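Local atomic coordinates of uncharacterized protein NMB1681 (Neisseria meningitidis, PDB entry 3MW6), a protein that probably binds RNA as a FinO-like RNA chaperone of the ProQ/FinO family. Residues A[42-47]-A[77-82]. Numbering follows the deposited sequence. Where two conformers were deposited one is given.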
ATOM      1  N   LYS A  42       9.652 -11.163  -7.729  1.00 40.74           N
ATOM      2  CA  LYS A  42      10.961 -10.932  -8.325  1.00 42.82           C
ATOM      3  C   LYS A  42      10.985  -9.606  -9.082  1.00 38.07           C
ATOM      4  O   LYS A  42      12.000  -8.907  -9.116  1.00 36.60           O
ATOM      5  CB  LYS A  42      11.328 -12.111  -9.250  1.00 51.12           C
ATOM      6  CG  LYS A  42      12.606 -11.930 -10.058  1.00 51.91           C
ATOM      7  CD  LYS A  42      12.758 -13.029 -11.145  1.00 74.31           C
ATOM      8  CE  LYS A  42      13.171 -14.394 -10.577  1.00 75.51           C
ATOM      9  NZ  LYS A  42      12.027 -15.345 -10.393  1.00 77.90           N
ATOM     10  N   ARG A  43       9.852  -9.253  -9.678  1.00 39.23           N
ATOM     11  CA  ARG A  43       9.763  -8.030 -10.473  0.53 44.51           C
ATOM     12  C   ARG A  43       9.075  -6.859  -9.755  1.00 45.08           C
ATOM     13  O   ARG A  43       8.824  -5.824 -10.356  1.00 46.36           O
ATOM     14  CB  ARG A  43       9.082  -8.326 -11.810  0.53 49.22           C
ATOM     15  CG  ARG A  43       9.968  -9.107 -12.762  0.53 53.92           C
ATOM     16  CD  ARG A  43       9.275 -10.347 -13.288  0.53 63.42           C
ATOM     17  NE  ARG A  43       8.222 -10.031 -14.251  0.53 65.76           N
ATOM     18  CZ  ARG A  43       8.153 -10.538 -15.476  0.53 62.71           C
ATOM     19  NH1 ARG A  43       9.080 -11.393 -15.890  0.53 62.52           N
ATOM     20  NH2 ARG A  43       7.154 -10.194 -16.282  0.53 59.85           N
ATOM     21  N   PHE A  44       8.785  -7.023  -8.464  1.00 40.27           N
ATOM     22  CA  PHE A  44       8.194  -5.947  -7.664  1.00 37.82           C
ATOM     23  C   PHE A  44       6.989  -5.323  -8.343  1.00 35.22           C
ATOM     24  O   PHE A  44       6.962  -4.122  -8.611  1.00 37.82           O
ATOM     25  CB  PHE A  44       9.242  -4.862  -7.336  1.00 37.57           C
ATOM     26  CG  PHE A  44      10.229  -5.281  -6.288  1.00 40.60           C
ATOM     27  CD1 PHE A  44      11.324  -6.061  -6.620  1.00 45.10           C
ATOM     28  CD2 PHE A  44      10.045  -4.918  -4.960  1.00 38.32           C
ATOM     29  CE1 PHE A  44      12.228  -6.472  -5.649  1.00 43.39           C
ATOM     30  CE2 PHE A  44      10.947  -5.314  -3.981  1.00 44.29           C
ATOM     31  CZ  PHE A  44      12.041  -6.098  -4.330  1.00 48.12           C
ATOM     32  N   LYS A  45       5.984  -6.137  -8.628  1.00 34.24           N
ATOM     33  CA  LYS A  45       4.739  -5.587  -9.130  1.00 34.47           C
ATOM     34  C   LYS A  45       3.845  -5.302  -7.938  1.00 36.67           C
ATOM     35  O   LYS A  45       3.940  -5.971  -6.914  1.00 32.94           O
ATOM     36  CB  LYS A  45       4.055  -6.581 -10.058  1.00 36.38           C
ATOM     37  CG  LYS A  45       4.865  -6.918 -11.309  1.00 49.67           C
ATOM     38  CD  LYS A  45       4.143  -7.957 -12.133  1.00 54.59           C
ATOM     39  CE  LYS A  45       4.480  -7.855 -13.601  1.00 57.99           C
ATOM     40  NZ  LYS A  45       3.660  -8.821 -14.400  1.00 50.45           N
ATOM     41  N   PRO A  46       2.971  -4.303  -8.066  1.00 30.49           N
ATOM     42  CA  PRO A  46       1.994  -4.073  -7.004  1.00 29.08           C
ATOM     43  C   PRO A  46       1.221  -5.372  -6.715  1.00 39.27           C
ATOM     44  O   PRO A  46       0.713  -5.986  -7.647  1.00 38.30           O
ATOM     45  CB  PRO A  46       1.078  -3.011  -7.610  1.00 23.46           C
ATOM     46  CG  PRO A  46       1.947  -2.258  -8.560  1.00 25.51           C
ATOM     47  CD  PRO A  46       2.838  -3.338  -9.172  1.00 27.37           C
ATOM     48  N   LEU A  47       1.155  -5.777  -5.448  1.00 31.87           N
ATOM     49  CA  LEU A  47       0.548  -7.038  -5.045  1.00 33.49           C
ATOM     50  C   LEU A  47      -0.943  -6.914  -4.724  1.00 42.66           C
ATOM     51  O   LEU A  47      -1.391  -5.943  -4.100  1.00 40.41           O
ATOM     52  CB  LEU A  47       1.285  -7.602  -3.825  1.00 29.37           C
ATOM     53  CG  LEU A  47       2.770  -7.883  -4.089  1.00 30.58           C
ATOM     54  CD1 LEU A  47       3.540  -8.157  -2.792  1.00 26.12           C
ATOM     55  CD2 LEU A  47       2.921  -9.059  -5.070  1.00 31.98           C
ATOM     56  N   ARG A  77      10.470  -1.998   1.075  1.00 38.89           N
ATOM     57  CA  ARG A  77      11.562  -1.642   0.191  1.00 39.71           C
ATOM     58  C   ARG A  77      11.171  -0.497  -0.728  1.00 39.48           C
ATOM     59  O   ARG A  77      10.050  -0.435  -1.221  1.00 40.69           O
ATOM     60  CB  ARG A  77      12.036  -2.864  -0.602  1.00 44.84           C
ATOM     61  CG  ARG A  77      12.518  -3.978   0.314  1.00 43.96           C
ATOM     62  CD  ARG A  77      12.943  -5.212  -0.432  1.00 51.52           C
ATOM     63  NE  ARG A  77      14.036  -4.940  -1.357  1.00 70.10           N
ATOM     64  CZ  ARG A  77      14.672  -5.875  -2.058  1.00 76.62           C
ATOM     65  NH1 ARG A  77      14.327  -7.158  -1.928  1.00 76.59           N
ATOM     66  NH2 ARG A  77      15.654  -5.531  -2.887  1.00 73.11           N
ATOM     67  N   PRO A  78      12.100   0.440  -0.927  1.00 36.01           N
ATOM     68  CA  PRO A  78      11.944   1.558  -1.859  1.00 42.64           C
ATOM     69  C   PRO A  78      11.450   1.088  -3.233  1.00 41.09           C
ATOM     70  O   PRO A  78      10.569   1.712  -3.841  1.00 40.23           O
ATOM     71  CB  PRO A  78      13.367   2.123  -1.961  1.00 43.97           C
ATOM     72  CG  PRO A  78      13.991   1.786  -0.614  1.00 40.72           C
ATOM     73  CD  PRO A  78      13.406   0.446  -0.237  1.00 36.18           C
ATOM     74  N   ARG A  79      12.006  -0.011  -3.716  1.00 36.30           N
ATOM     75  CA  ARG A  79      11.612  -0.528  -5.025  1.00 40.73           C
ATOM     76  C   ARG A  79      10.111  -0.876  -5.093  1.00 36.34           C
ATOM     77  O   ARG A  79       9.455  -0.654  -6.108  1.00 39.48           O
ATOM     78  CB  ARG A  79      12.488  -1.718  -5.413  1.00 35.62           C
ATOM     79  CG  ARG A  79      12.171  -2.262  -6.772  1.00 48.80           C
ATOM     80  CD  ARG A  79      13.226  -3.265  -7.232  1.00 54.67           C
ATOM     81  NE  ARG A  79      12.837  -3.856  -8.505  1.00 61.60           N
ATOM     82  CZ  ARG A  79      13.403  -4.929  -9.044  1.00 65.90           C
ATOM     83  NH1 ARG A  79      14.400  -5.548  -8.422  1.00 65.93           N
ATOM     84  NH2 ARG A  79      12.966  -5.380 -10.211  1.00 64.14           N
ATOM     85  N   TYR A  80       9.559  -1.386  -3.998  1.00 34.94           N
ATOM     86  CA  TYR A  80       8.119  -1.628  -3.932  1.00 31.57           C
ATOM     87  C   TYR A  80       7.308  -0.325  -3.891  1.00 33.66           C
ATOM     88  O   TYR A  80       6.340  -0.142  -4.645  1.00 37.98           O
ATOM     89  CB  TYR A  80       7.767  -2.509  -2.735  1.00 30.69           C
ATOM     90  CG  TYR A  80       6.332  -2.960  -2.793  1.00 36.79           C
ATOM     91  CD1 TYR A  80       5.921  -3.861  -3.760  1.00 32.82           C
ATOM     92  CD2 TYR A  80       5.381  -2.467  -1.902  1.00 25.62           C
ATOM     93  CE1 TYR A  80       4.605  -4.278  -3.845  1.00 33.90           C
ATOM     94  CE2 TYR A  80       4.044  -2.888  -1.984  1.00 34.08           C
ATOM     95  CZ  TYR A  80       3.670  -3.794  -2.966  1.00 35.92           C
ATOM     96  OH  TYR A  80       2.365  -4.233  -3.070  1.00 31.89           O
ATOM     97  N   LEU A  81       7.702   0.593  -3.022  1.00 31.23           N
ATOM     98  CA  LEU A  81       7.029   1.888  -2.972  1.00 36.27           C
ATOM     99  C   LEU A  81       7.070   2.566  -4.339  1.00 36.65           C
ATOM    100  O   LEU A  81       6.106   3.198  -4.781  1.00 37.44           O
ATOM    101  CB  LEU A  81       7.692   2.789  -1.925  1.00 38.39           C
ATOM    102  CG  LEU A  81       7.616   2.236  -0.506  1.00 42.53           C
ATOM    103  CD1 LEU A  81       8.360   3.128   0.484  1.00 44.81           C
ATOM    104  CD2 LEU A  81       6.160   2.109  -0.113  1.00 37.60           C
ATOM    105  N   LYS A  82       8.208   2.446  -5.003  1.00 33.52           N
ATOM    106  CA  LYS A  82       8.383   3.040  -6.323  1.00 39.27           C
ATOM    107  C   LYS A  82       7.398   2.389  -7.316  1.00 31.94           C
ATOM    108  O   LYS A  82       6.863   3.056  -8.195  1.00 33.76           O
ATOM    109  CB  LYS A  82       9.837   2.866  -6.766  1.00 41.28           C
ATOM    110  CG  LYS A  82      10.265   3.710  -7.916  1.00 60.38           C
ATOM    111  CD  LYS A  82      11.778   3.925  -7.873  1.00 76.42           C
ATOM    112  CE  LYS A  82      12.551   2.610  -7.846  1.00 84.40           C
ATOM    113  NZ  LYS A  82      12.521   1.887  -9.158  1.00 87.65           N
TER
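The phenolic OH of Tyr80 takes part in two hydrogen bonds, one within its own chain and one across the dimer: the backbone N of Leu47 donates a nearly straight hydrogen bond to it (3.1 Å, 171° at the hydrogen), and Glu104 of the second subunit hydrogen-bonds to the same oxygen through OE1. With CG anti to the backbone N, the Tyr80 chi1 of -170° carries the ring alongside the loop, where Leu47 CG lies 4.1 Å from Tyr80 CE1. Phe44, the C-prime residue of the Schellman motif that ends helix 39-42, turns its ring toward residues 77-80. The extended Arg79 chain runs across one face of the Phe44 ring, Arg79 CD making a CH-pi contact 3.7 Å from the Phe44 ring centroid. Beyond CD, the guanidinium continues over the rim, its plane only 24° from that of the ring, with Arg79 NE 3.3 Å from Phe44 CD1. Arg77 comes instead to the ring edge: bent at chi3, it lays a guanidinium face on Phe44 CZ, which is 3.5 Å from Arg77 NH1. His74 of helix 64-76 also stacks on Phe44. Two exposed arginines thus border a buried aromatic, one over a face and the other at the edge, while the Tyr80 hydroxyl links the loop to the second subunit.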